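Local coordinates for DUF305 domain-containing protein (Deinococcus radiodurans R1, PDB 3BT5) that is of unknown function but belongs to the DUF305 family of the ferritin clan and folds into a mainly helical structure built round a four-helix bundle, at residues H24-D29 and A90-L95; L52-Q57 and R113-A118; E74-E79 and M84-E89; Q106-M111 and E153-R158. All coordinates share one frame; numbering follows the deposited sequence. Where two conformers were deposited one is given.

Interaction 1. Residues H24-D29 and A90-L95; sequences HAQALD and AEVAGL
Gln26 and Val92 meet at an oblique crossing, the amide end of the glutamine coming up against one methyl of the valine. The approach is loose: Gln26 NE2 lies 3.9 Å from Val92 CG2, and this is van der Waals contact between an amide and a methyl group. The glutamine gets there by stretching out. Its CG stands opposite the backbone N (chi1 -173°) and the next bond is also extended, which carries the amide across to the short helix although CB itself does not point at it. The other end of the amide is taken up by the loop: Gln26 OE1 accepts a hydrogen bond from the backbone N of Ala87. Val92 uses both of its branches. With CG1 placed trans to the backbone N (chi1 172°), CG2 meets the glutamine while CG1 approaches the main chain one turn on, 4.3 Å from Asp29 O. Here the backbones are closest, the CA atoms of Asp29 and Val92 being 7.3 Å apart. The Asp29 side chain sits at the exposed margin of this surface contact. Helix 89-97 thus rests across the outside of helix 11-37, where Leu30 packs against both Val92 and Leu95; Leu95 also reaches Gln106 on helix 100-122, and Gln26 touches His114 of the same helix.

Interaction 2. Residues L52-Q57 and R113-A118; sequences LSQREQ and RHHQGA
This is a buried meeting of an amide with two imidazoles, in which Gln54 of helix 41-68 faces His114 and His115 of helix 100-122 near the centre of the chain. The four long helices form a four-helix bundle, consistent with membership of the ferritin clan, and the backbones here stand well apart: the CA atoms of Gln54 and His115 are 10.5 Å from each other. Gln54 has two conformers, and what is said of its amide holds for one. Its chain bends at CG; the side chains of Gln54 and His114 come from opposite directions, with the amide and ring planes 74° apart. It crosses His115 obliquely, with the amide and ring planes 29° apart and Gln54 NE2 4.1 Å from His115 CE1. The rings are anchored at their far nitrogens, His114 NE2 by the backbone O of His23 and His115 NE2 by Glu148 OE1. A hydrogen bond of 3.0 Å between His114 ND1 and His115 ND1, in which either may be the donor, also ties them edge to edge. With their rotation so fixed, His114 turns a carbon edge to the glutamine: Gln54 OE1 lies near the ring plane, 3.6 Å from His114 CE1.

Interaction 3. Residues E74-E79 and M84-E89; sequences EPISPE and MGMASE
The backbone N of Ser88 and Arg113 NH2 both grip Glu91 OE1, the arginine in a salt bridge. Ser88 is the N-cap of helix 89-97 and its OG caps a backbone N in the first turn, closing a capping box. This fixes one end of segment 84-89; near the other, Gly85 (phi 83°) ends helix 78-83 in a Schellman motif. Met84, just before that glycine, and Met86, just after it, both turn to Ile76. The side chains of Ile76 and Met84 reach for each other tip to tip, Ile76 CD1 lying 3.6 Å from Met84 SD and 3.8 Å from Met84 CE. Met84 is extended beyond CG (chi2 173°, chi3 179°), which carries its sulfur and CE out to Ile76. Ile76 CG2 lies 4.0 Å from Met84 SD. Met86 approaches with its sulfur alone, its SD 4.2 Å from Ile76 CD1. Were Ile76 an alanine, the CD1 and CG2 surface on which both sulfurs rest would be gone and the Met84 tip would probably be freer to turn. Ile76 N is meanwhile held by Gln22 OE1 on helix 11-37. What joins the segments is therefore apolar contact, which sets no strict direction; whatever precision the site has probably comes from the backbone bonds and caps around it.

Interaction 4. Residues Q106-M111 and E153-R158; sequences QFLRLM and EGVLGR
Two antiparallel members of the four-helix bundle, helix 100-122 and helix 132-158, meet here through Leu108, Val155 and Leu156. The axes of the short segments pass 9.9 Å apart with 152° between their directions, and the backbones come nearest at Leu108 and Leu156. Leu108 leads with its CD1 methyl, which settles against the root of Leu156 and the side of Val155: Leu108 CD1 is 3.9 Å from Leu156 CA and 3.9 Å from Val155 CG1, the leucine and valine side chains crossing at about a right angle. Leu156 has its CG trans to the backbone N (chi1 -174°), and its two methyls part company. Its CD1 stays with the leucine, 4.0 Å from Leu108 CD1, while Leu156 CD2 lies 4.1 Å from Arg109 CG, against the aliphatic part of the arginine. Beyond that point Arg109 bends back along its own helix and takes Gln106 side-on: both its NE and its NH1 donate to Gln106 OE1, each at 2.8 Å. The NH1 bond follows a lone pair in the carbonyl plane, whereas NE comes in tilted from it. This double grip probably steadies the guanidinium, which also has the like charge of Arg105 close by. Leu46 of helix 41-68 touches both Leu108 and Val155, so that a third helix backs the pair, while Phe107 packs against Leu95 of helix 89-97 and Met34 of helix 11-37.

Interaction 2 sits near the middle of the chain, and the others are disposed round it. Interactions 1 and 2, with centres about 12 Å apart, are coupled by a probable hydrogen bond of 2.8 Å from His24 NE2 to Gln57 OE1 and by that salt bridge from Glu91 OE1 to Arg113 NH2, also 2.8 Å. Interaction 3 joins interaction 1 through that loop bond, 2.8 Å from Gln26 OE1 to Ala87 N, which fastens the connecting loop to helix 11-37. Interactions 2 and 4 share helix 100-122. Leu95 CD2, 3.5 Å from Phe107 N, links interactions 1 and 4. The centres of interactions 3 and 4 are farthest apart, about 21 Å.

Interaction 1. Residues H24-D29 and A90-L95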
loop_
_atom_site.group_PDB
_atom_site.type_symbol
_atom_site.label_atom_id
_atom_site.label_comp_id
_atom_site.label_asym_id
_atom_site.label_seq_id
_atom_site.Cartn_x
_atom_site.Cartn_y
_atom_site.Cartn_z
ATOM N N HIS A 24 1.583 2.056 -2.978
ATOM C CA HIS A 24 1.063 2.795 -1.843
ATOM C C HIS A 24 -0.149 3.625 -2.233
ATOM O O HIS A 24 -1.101 3.763 -1.430
ATOM C CB HIS A 24 2.138 3.731 -1.304
ATOM C CG HIS A 24 3.026 3.127 -0.257
ATOM N ND1 HIS A 24 3.541 1.846 -0.332
ATOM C CD2 HIS A 24 3.510 3.665 0.891
ATOM C CE1 HIS A 24 4.289 1.620 0.740
ATOM N NE2 HIS A 24 4.293 2.710 1.489
ATOM N N ALA A 25 -0.124 4.236 -3.414
ATOM C CA ALA A 25 -1.240 5.086 -3.801
ATOM C C ALA A 25 -2.556 4.325 -3.757
ATOM O O ALA A 25 -3.614 4.903 -3.437
ATOM C CB ALA A 25 -1.031 5.677 -5.174
ATOM N N GLN A 26 -2.521 3.031 -4.083
ATOM C CA GLN A 26 -3.774 2.285 -4.100
ATOM C C GLN A 26 -4.384 2.151 -2.694
ATOM O O GLN A 26 -5.608 2.030 -2.550
ATOM C CB GLN A 26 -3.635 0.903 -4.718
ATOM C CG GLN A 26 -5.011 0.250 -4.865
ATOM C CD GLN A 26 -4.934 -1.142 -5.405
ATOM O OE1 GLN A 26 -4.412 -2.042 -4.753
ATOM N NE2 GLN A 26 -5.514 -1.338 -6.558
ATOM N N ALA A 27 -3.545 2.147 -1.667
ATOM C CA ALA A 27 -4.072 2.057 -0.303
ATOM C C ALA A 27 -5.066 3.199 -0.054
ATOM O O ALA A 27 -6.047 3.056 0.672
ATOM C CB ALA A 27 -2.919 2.066 0.741
ATOM N N LEU A 28 -4.790 4.358 -0.649
ATOM C CA LEU A 28 -5.684 5.504 -0.527
ATOM C C LEU A 28 -7.041 5.249 -1.215
ATOM O O LEU A 28 -8.087 5.635 -0.678
ATOM C CB LEU A 28 -4.997 6.756 -1.077
ATOM C CG LEU A 28 -3.982 7.537 -0.229
ATOM C CD1 LEU A 28 -3.235 6.760 0.840
ATOM C CD2 LEU A 28 -3.011 8.377 -1.086
ATOM N N ASP A 29 -7.017 4.576 -2.370
ATOM C CA ASP A 29 -8.231 4.226 -3.122
ATOM C C ASP A 29 -9.066 3.212 -2.329
ATOM O O ASP A 29 -10.287 3.191 -2.436
ATOM C CB ASP A 29 -7.884 3.559 -4.469
ATOM C CG ASP A 29 -7.239 4.499 -5.466
ATOM O OD1 ASP A 29 -7.444 5.713 -5.354
ATOM O OD2 ASP A 29 -6.526 3.997 -6.371
ATOM N N ALA A 90 -12.278 -4.236 -10.382
ATOM C CA ALA A 90 -13.525 -4.741 -9.822
ATOM C C ALA A 90 -13.487 -4.789 -8.296
ATOM O O ALA A 90 -14.478 -4.411 -7.624
ATOM C CB ALA A 90 -13.845 -6.103 -10.374
ATOM N N GLU A 91 -12.369 -5.254 -7.738
ATOM C CA GLU A 91 -12.291 -5.385 -6.282
ATOM C C GLU A 91 -12.395 -4.030 -5.611
ATOM O O GLU A 91 -13.044 -3.884 -4.564
ATOM C CB GLU A 91 -10.993 -6.105 -5.894
ATOM C CG GLU A 91 -11.061 -7.602 -6.174
ATOM C CD GLU A 91 -9.742 -8.308 -5.978
ATOM O OE1 GLU A 91 -8.680 -7.692 -6.205
ATOM O OE2 GLU A 91 -9.761 -9.508 -5.627
ATOM N N VAL A 92 -11.712 -3.030 -6.168
ATOM C CA VAL A 92 -11.819 -1.692 -5.583
ATOM C C VAL A 92 -13.270 -1.208 -5.678
ATOM O O VAL A 92 -13.826 -0.668 -4.707
ATOM C CB VAL A 92 -10.887 -0.684 -6.306
ATOM C CG1 VAL A 92 -11.159 0.739 -5.803
ATOM C CG2 VAL A 92 -9.414 -1.097 -6.078
ATOM N N ALA A 93 -13.914 -1.406 -6.843
ATOM C CA ALA A 93 -15.316 -0.990 -6.990
ATOM C C ALA A 93 -16.253 -1.676 -5.975
ATOM O O ALA A 93 -17.252 -1.078 -5.539
ATOM C CB ALA A 93 -15.778 -1.244 -8.407
ATOM N N GLY A 94 -15.947 -2.918 -5.596
ATOM C CA GLY A 94 -16.778 -3.655 -4.643
ATOM C C GLY A 94 -16.899 -2.918 -3.334
ATOM O O GLY A 94 -17.914 -3.012 -2.656
ATOM N N LEU A 95 -15.865 -2.166 -2.955
ATOM C CA LEU A 95 -15.946 -1.429 -1.701
ATOM C C LEU A 95 -17.025 -0.367 -1.707
ATOM O O LEU A 95 -17.471 0.059 -0.624
ATOM C CB LEU A 95 -14.587 -0.827 -1.341
ATOM C CG LEU A 95 -13.443 -1.835 -1.250
ATOM C CD1 LEU A 95 -12.162 -1.104 -0.777
ATOM C CD2 LEU A 95 -13.799 -3.017 -0.326
#

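Interaction 2. Residues L52-Q57 and R113-A118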
loop_
_atom_site.group_PDB
_atom_site.type_symbol
_atom_site.label_atom_id
_atom_site.label_comp_id
_atom_site.label_asym_id
_atom_site.label_seq_id
_atom_site.Cartn_x
_atom_site.Cartn_y
_atom_site.Cartn_z
ATOM N N LEU A 52 -2.767 7.782 6.445
ATOM C CA LEU A 52 -1.720 8.678 6.903
ATOM C C LEU A 52 -0.327 8.052 6.828
ATOM O O LEU A 52 0.650 8.684 6.399
ATOM C CB LEU A 52 -2.037 9.153 8.325
ATOM C CG LEU A 52 -3.219 10.137 8.368
ATOM C CD1 LEU A 52 -3.623 10.487 9.801
ATOM C CD2 LEU A 52 -2.922 11.416 7.546
ATOM N N SER A 53 -0.222 6.791 7.206
ATOM C CA SER A 53 1.087 6.144 7.169
ATOM C C SER A 53 1.553 5.924 5.741
ATOM O O SER A 53 2.735 6.127 5.426
ATOM C CB SER A 53 1.051 4.808 7.889
ATOM O OG SER A 53 0.279 3.900 7.128
ATOM N N GLN A 54 0.651 5.531 4.853
ATOM C CA GLN A 54 1.040 5.320 3.459
ATOM C C GLN A 54 1.448 6.646 2.820
ATOM O O GLN A 54 2.433 6.710 2.083
ATOM C CB GLN A 54 -0.103 4.664 2.676
ATOM C CG GLN A 54 -0.419 3.219 3.089
ATOM C CD GLN A 54 0.437 2.188 2.342
ATOM O OE1 GLN A 54 0.241 1.935 1.145
ATOM N NE2 GLN A 54 1.384 1.590 3.045
ATOM N N ARG A 55 0.702 7.719 3.108
ATOM C CA ARG A 55 1.055 9.014 2.535
ATOM C C ARG A 55 2.441 9.513 2.988
ATOM O O ARG A 55 3.171 10.124 2.204
ATOM C CB ARG A 55 -0.034 10.046 2.850
ATOM C CG ARG A 55 -1.265 9.854 1.995
ATOM C CD ARG A 55 -2.404 10.763 2.417
ATOM N NE ARG A 55 -2.070 12.164 2.193
ATOM C CZ ARG A 55 -2.954 13.150 2.248
ATOM N NH1 ARG A 55 -4.230 12.868 2.482
ATOM N NH2 ARG A 55 -2.571 14.413 2.053
ATOM N N GLU A 56 2.797 9.270 4.246
ATOM C CA GLU A 56 4.113 9.676 4.741
ATOM C C GLU A 56 5.205 8.993 3.931
ATOM O O GLU A 56 6.191 9.612 3.535
ATOM C CB GLU A 56 4.265 9.304 6.210
ATOM C CG GLU A 56 5.592 9.752 6.821
ATOM C CD GLU A 56 5.843 9.168 8.221
ATOM O OE1 GLU A 56 4.919 8.571 8.818
ATOM O OE2 GLU A 56 6.983 9.305 8.723
ATOM N N GLN A 57 5.026 7.708 3.645
ATOM C CA GLN A 57 6.022 7.025 2.850
ATOM C C GLN A 57 5.996 7.457 1.378
ATOM O O GLN A 57 7.051 7.535 0.732
ATOM C CB GLN A 57 5.845 5.518 3.010
ATOM C CG GLN A 57 6.352 5.098 4.404
ATOM C CD GLN A 57 6.030 3.681 4.800
ATOM O OE1 GLN A 57 5.466 2.905 4.024
ATOM N NE2 GLN A 57 6.401 3.323 6.035
ATOM N N ARG A 113 -3.842 -8.289 1.734
ATOM C CA ARG A 113 -3.131 -8.881 0.610
ATOM C C ARG A 113 -2.207 -7.847 -0.032
ATOM O O ARG A 113 -1.069 -8.156 -0.430
ATOM C CB ARG A 113 -4.137 -9.455 -0.404
ATOM C CG ARG A 113 -3.501 -10.318 -1.505
ATOM C CD ARG A 113 -4.536 -10.720 -2.552
ATOM N NE ARG A 113 -5.077 -9.547 -3.225
ATOM C CZ ARG A 113 -6.226 -9.491 -3.894
ATOM N NH1 ARG A 113 -7.055 -10.527 -3.970
ATOM N NH2 ARG A 113 -6.561 -8.381 -4.465
ATOM N N HIS A 114 -2.698 -6.623 -0.123
ATOM C CA HIS A 114 -1.931 -5.503 -0.622
ATOM C C HIS A 114 -0.634 -5.330 0.178
ATOM O O HIS A 114 0.474 -5.244 -0.390
ATOM C CB HIS A 114 -2.831 -4.276 -0.548
ATOM C CG HIS A 114 -2.154 -2.972 -0.751
ATOM N ND1 HIS A 114 -1.430 -2.353 0.242
ATOM C CD2 HIS A 114 -2.110 -2.149 -1.833
ATOM C CE1 HIS A 114 -0.963 -1.204 -0.215
ATOM N NE2 HIS A 114 -1.366 -1.056 -1.471
ATOM N N HIS A 115 -0.747 -5.322 1.503
ATOM C CA HIS A 115 0.426 -5.141 2.339
ATOM C C HIS A 115 1.375 -6.347 2.263
ATOM O O HIS A 115 2.589 -6.181 2.313
ATOM C CB HIS A 115 -0.024 -4.951 3.796
ATOM C CG HIS A 115 -0.458 -3.550 4.130
ATOM N ND1 HIS A 115 -0.975 -2.672 3.189
ATOM C CD2 HIS A 115 -0.420 -2.872 5.304
ATOM C CE1 HIS A 115 -1.219 -1.506 3.776
ATOM N NE2 HIS A 115 -0.907 -1.607 5.068
ATOM N N GLN A 116 0.835 -7.552 2.150
ATOM C CA GLN A 116 1.682 -8.729 1.956
ATOM C C GLN A 116 2.484 -8.590 0.672
ATOM O O GLN A 116 3.648 -8.966 0.636
ATOM C CB GLN A 116 0.849 -10.022 1.966
ATOM C CG GLN A 116 0.244 -10.290 3.339
ATOM C CD GLN A 116 -0.795 -11.386 3.334
ATOM O OE1 GLN A 116 -1.481 -11.590 2.339
ATOM N NE2 GLN A 116 -0.953 -12.066 4.472
ATOM N N GLY A 117 1.874 -8.071 -0.386
ATOM C CA GLY A 117 2.627 -7.879 -1.631
ATOM C C GLY A 117 3.716 -6.834 -1.460
ATOM O O GLY A 117 4.837 -7.016 -1.956
ATOM N N ALA A 118 3.417 -5.752 -0.738
ATOM C CA ALA A 118 4.434 -4.715 -0.472
ATOM C C ALA A 118 5.620 -5.337 0.276
ATOM O O ALA A 118 6.782 -5.088 -0.070
ATOM C CB ALA A 118 3.848 -3.523 0.311
#

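Interaction 3. Residues E74-E79 and M84-E89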
loop_
_atom_site.group_PDB
_atom_site.type_symbol
_atom_site.label_atom_id
_atom_site.label_comp_id
_atom_site.label_asym_id
_atom_site.label_seq_id
_atom_site.Cartn_x
_atom_site.Cartn_y
_atom_site.Cartn_z
ATOM N N GLU A 74 5.983 4.169 -15.459
ATOM C CA GLU A 74 4.863 3.827 -16.330
ATOM C C GLU A 74 3.843 3.073 -15.472
ATOM O O GLU A 74 4.217 2.396 -14.512
ATOM C CB GLU A 74 5.356 2.919 -17.451
ATOM C CG GLU A 74 6.837 3.139 -17.794
ATOM C CD GLU A 74 7.776 2.378 -16.862
ATOM O OE1 GLU A 74 8.617 3.020 -16.197
ATOM O OE2 GLU A 74 7.667 1.135 -16.792
ATOM N N PRO A 75 2.546 3.189 -15.799
ATOM C CA PRO A 75 1.566 2.444 -15.009
ATOM C C PRO A 75 1.864 0.930 -14.965
ATOM O O PRO A 75 2.360 0.333 -15.938
ATOM C CB PRO A 75 0.242 2.726 -15.734
ATOM C CG PRO A 75 0.477 4.011 -16.477
ATOM C CD PRO A 75 1.922 3.996 -16.866
ATOM N N ILE A 76 1.593 0.316 -13.819
ATOM C CA ILE A 76 1.667 -1.151 -13.696
ATOM C C ILE A 76 0.490 -1.799 -14.460
ATOM O O ILE A 76 -0.626 -1.268 -14.416
ATOM C CB ILE A 76 1.643 -1.530 -12.226
ATOM C CG1 ILE A 76 2.860 -0.886 -11.511
ATOM C CG2 ILE A 76 1.605 -3.057 -12.086
ATOM C CD1 ILE A 76 2.702 -0.855 -9.997
ATOM N N SER A 77 0.752 -2.900 -15.190
ATOM C CA SER A 77 -0.310 -3.678 -15.880
ATOM C C SER A 77 -1.230 -4.398 -14.921
ATOM O O SER A 77 -0.800 -4.758 -13.831
ATOM C CB SER A 77 0.307 -4.768 -16.752
ATOM O OG SER A 77 0.812 -5.881 -16.010
ATOM N N PRO A 78 -2.499 -4.623 -15.322
ATOM C CA PRO A 78 -3.403 -5.346 -14.408
ATOM C C PRO A 78 -2.859 -6.679 -13.878
ATOM O O PRO A 78 -2.970 -6.941 -12.678
ATOM C CB PRO A 78 -4.684 -5.533 -15.250
ATOM C CG PRO A 78 -4.684 -4.315 -16.128
ATOM C CD PRO A 78 -3.205 -4.178 -16.538
ATOM N N GLU A 79 -2.264 -7.515 -14.746
ATOM C CA GLU A 79 -1.780 -8.808 -14.264
ATOM C C GLU A 79 -0.644 -8.632 -13.257
ATOM O O GLU A 79 -0.560 -9.316 -12.224
ATOM C CB GLU A 79 -1.254 -9.649 -15.423
ATOM C CG GLU A 79 -0.753 -11.038 -15.020
ATOM C CD GLU A 79 0.117 -11.723 -16.085
ATOM O OE1 GLU A 79 0.629 -11.035 -17.003
ATOM O OE2 GLU A 79 0.302 -12.961 -15.993
ATOM N N MET A 84 1.485 -8.182 -7.516
ATOM C CA MET A 84 1.937 -7.329 -6.449
ATOM C C MET A 84 0.964 -7.275 -5.277
ATOM O O MET A 84 1.267 -6.612 -4.289
ATOM C CB MET A 84 2.203 -5.913 -6.959
ATOM C CG MET A 84 3.321 -5.800 -7.999
ATOM S SD MET A 84 3.318 -4.104 -8.586
ATOM C CE MET A 84 4.659 -4.093 -9.759
ATOM N N GLY A 85 -0.155 -7.991 -5.349
ATOM C CA GLY A 85 -1.147 -7.952 -4.271
ATOM C C GLY A 85 -2.091 -6.771 -4.348
ATOM O O GLY A 85 -2.923 -6.612 -3.435
ATOM N N MET A 86 -1.965 -5.943 -5.399
ATOM C CA MET A 86 -2.911 -4.838 -5.580
ATOM C C MET A 86 -4.314 -5.351 -5.902
ATOM O O MET A 86 -4.471 -6.430 -6.466
ATOM C CB MET A 86 -2.429 -3.880 -6.647
ATOM C CG MET A 86 -1.102 -3.247 -6.243
ATOM S SD MET A 86 -0.344 -2.203 -7.485
ATOM C CE MET A 86 -1.464 -0.835 -7.429
ATOM N N ALA A 87 -5.337 -4.598 -5.500
ATOM C CA ALA A 87 -6.712 -4.953 -5.796
ATOM C C ALA A 87 -7.021 -4.688 -7.262
ATOM O O ALA A 87 -6.514 -3.717 -7.846
ATOM C CB ALA A 87 -7.645 -4.122 -4.906
ATOM N N SER A 88 -7.882 -5.528 -7.859
ATOM C CA SER A 88 -8.263 -5.270 -9.227
ATOM C C SER A 88 -9.241 -4.086 -9.276
ATOM O O SER A 88 -9.833 -3.657 -8.273
ATOM C CB SER A 88 -8.910 -6.510 -9.826
ATOM O OG SER A 88 -10.177 -6.698 -9.213
ATOM N N GLU A 89 -9.462 -3.609 -10.486
ATOM C CA GLU A 89 -10.478 -2.625 -10.740
ATOM C C GLU A 89 -11.843 -3.008 -10.120
ATOM O O GLU A 89 -12.496 -2.205 -9.428
ATOM C CB GLU A 89 -10.556 -2.456 -12.270
ATOM C CG GLU A 89 -11.516 -1.443 -12.789
ATOM C CD GLU A 89 -11.258 -1.147 -14.276
ATOM O OE1 GLU A 89 -10.654 -0.103 -14.593
ATOM O OE2 GLU A 89 -11.608 -1.992 -15.112
#

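Interaction 4. Residues Q106-M111 and E153-R158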
loop_
_atom_site.group_PDB
_atom_site.type_symbol
_atom_site.label_atom_id
_atom_site.label_comp_id
_atom_site.label_asym_id
_atom_site.label_seq_id
_atom_site.Cartn_x
_atom_site.Cartn_y
_atom_site.Cartn_z
ATOM N N GLN A 106 -14.194 -6.969 3.011
ATOM C CA GLN A 106 -13.400 -6.944 1.784
ATOM C C GLN A 106 -12.266 -5.923 1.897
ATOM O O GLN A 106 -11.155 -6.175 1.444
ATOM C CB GLN A 106 -14.300 -6.597 0.592
ATOM C CG GLN A 106 -14.910 -7.759 -0.095
ATOM C CD GLN A 106 -13.847 -8.690 -0.673
ATOM O OE1 GLN A 106 -13.538 -9.687 -0.064
ATOM N NE2 GLN A 106 -13.276 -8.343 -1.850
ATOM N N PHE A 107 -12.547 -4.765 2.476
ATOM C CA PHE A 107 -11.494 -3.762 2.661
ATOM C C PHE A 107 -10.310 -4.357 3.417
ATOM O O PHE A 107 -9.151 -4.180 3.025
ATOM C CB PHE A 107 -12.054 -2.535 3.386
ATOM C CG PHE A 107 -11.003 -1.632 3.941
ATOM C CD1 PHE A 107 -10.299 -0.780 3.097
ATOM C CD2 PHE A 107 -10.728 -1.620 5.304
ATOM C CE1 PHE A 107 -9.335 0.069 3.591
ATOM C CE2 PHE A 107 -9.736 -0.775 5.812
ATOM C CZ PHE A 107 -9.033 0.055 4.948
ATOM N N LEU A 108 -10.598 -5.064 4.510
ATOM C CA LEU A 108 -9.531 -5.644 5.317
ATOM C C LEU A 108 -8.807 -6.745 4.543
ATOM O O LEU A 108 -7.575 -6.778 4.535
ATOM C CB LEU A 108 -10.095 -6.198 6.629
ATOM C CG LEU A 108 -10.659 -5.082 7.509
ATOM C CD1 LEU A 108 -11.542 -5.679 8.636
ATOM C CD2 LEU A 108 -9.541 -4.238 8.102
ATOM N N ARG A 109 -9.554 -7.634 3.877
ATOM C CA ARG A 109 -8.907 -8.687 3.105
ATOM C C ARG A 109 -8.032 -8.101 1.995
ATOM O O ARG A 109 -6.908 -8.568 1.778
ATOM C CB ARG A 109 -9.938 -9.650 2.532
ATOM C CG ARG A 109 -10.668 -10.443 3.590
ATOM C CD ARG A 109 -11.476 -11.499 2.914
ATOM N NE ARG A 109 -12.662 -10.922 2.298
ATOM C CZ ARG A 109 -13.886 -11.020 2.817
ATOM N NH1 ARG A 109 -14.918 -10.472 2.198
ATOM N NH2 ARG A 109 -14.074 -11.674 3.956
ATOM N N LEU A 110 -8.542 -7.108 1.281
ATOM C CA LEU A 110 -7.784 -6.526 0.192
ATOM C C LEU A 110 -6.576 -5.791 0.713
ATOM O O LEU A 110 -5.506 -5.875 0.118
ATOM C CB LEU A 110 -8.657 -5.562 -0.635
ATOM C CG LEU A 110 -9.804 -6.230 -1.419
ATOM C CD1 LEU A 110 -10.685 -5.150 -2.012
ATOM C CD2 LEU A 110 -9.239 -7.156 -2.527
ATOM N N MET A 111 -6.727 -5.053 1.810
ATOM C CA MET A 111 -5.577 -4.305 2.307
ATOM C C MET A 111 -4.522 -5.240 2.892
ATOM O O MET A 111 -3.331 -4.979 2.754
ATOM C CB MET A 111 -6.006 -3.259 3.337
ATOM C CG MET A 111 -4.884 -2.281 3.701
ATOM S SD MET A 111 -4.532 -1.033 2.411
ATOM C CE MET A 111 -5.962 0.028 2.629
ATOM N N GLU A 153 -5.675 -8.048 10.784
ATOM C CA GLU A 153 -6.076 -9.425 11.080
ATOM C C GLU A 153 -6.873 -9.476 12.386
ATOM O O GLU A 153 -7.841 -10.236 12.502
ATOM C CB GLU A 153 -4.860 -10.347 11.170
ATOM C CG GLU A 153 -4.192 -10.511 9.829
ATOM C CD GLU A 153 -2.904 -11.287 9.880
ATOM O OE1 GLU A 153 -2.213 -11.252 10.923
ATOM O OE2 GLU A 153 -2.563 -11.902 8.849
ATOM N N GLY A 154 -6.475 -8.666 13.372
ATOM C CA GLY A 154 -7.208 -8.618 14.642
ATOM C C GLY A 154 -8.609 -8.048 14.423
ATOM O O GLY A 154 -9.604 -8.572 14.965
ATOM N N VAL A 155 -8.701 -6.962 13.650
ATOM C CA VAL A 155 -9.997 -6.345 13.405
ATOM C C VAL A 155 -10.907 -7.305 12.645
ATOM O O VAL A 155 -12.098 -7.463 12.973
ATOM C CB VAL A 155 -9.848 -5.013 12.609
ATOM C CG1 VAL A 155 -11.224 -4.428 12.280
ATOM C CG2 VAL A 155 -9.002 -4.024 13.420
ATOM N N LEU A 156 -10.364 -7.953 11.612
ATOM C CA LEU A 156 -11.168 -8.865 10.811
ATOM C C LEU A 156 -11.736 -9.967 11.721
ATOM O O LEU A 156 -12.897 -10.367 11.575
ATOM C CB LEU A 156 -10.323 -9.452 9.677
ATOM C CG LEU A 156 -11.010 -10.328 8.635
ATOM C CD1 LEU A 156 -12.127 -9.580 7.935
ATOM C CD2 LEU A 156 -9.946 -10.789 7.633
ATOM N N GLY A 157 -10.922 -10.454 12.654
ATOM C CA GLY A 157 -11.375 -11.468 13.595
ATOM C C GLY A 157 -12.467 -10.989 14.540
ATOM O O GLY A 157 -13.313 -11.786 14.979
ATOM N N ARG A 158 -12.449 -9.696 14.879
ATOM C CA ARG A 158 -13.442 -9.116 15.814
ATOM C C ARG A 158 -14.728 -8.623 15.134
ATOM O O ARG A 158 -15.767 -8.473 15.792
ATOM C CB ARG A 158 -12.831 -7.973 16.626
ATOM C CG ARG A 158 -11.830 -8.466 17.663
ATOM C CD ARG A 158 -11.291 -7.365 18.560
ATOM N NE ARG A 158 -10.417 -6.417 17.864
ATOM C CZ ARG A 158 -9.105 -6.577 17.682
ATOM N NH1 ARG A 158 -8.399 -5.631 17.058
ATOM N NH2 ARG A 158 -8.482 -7.672 18.116
#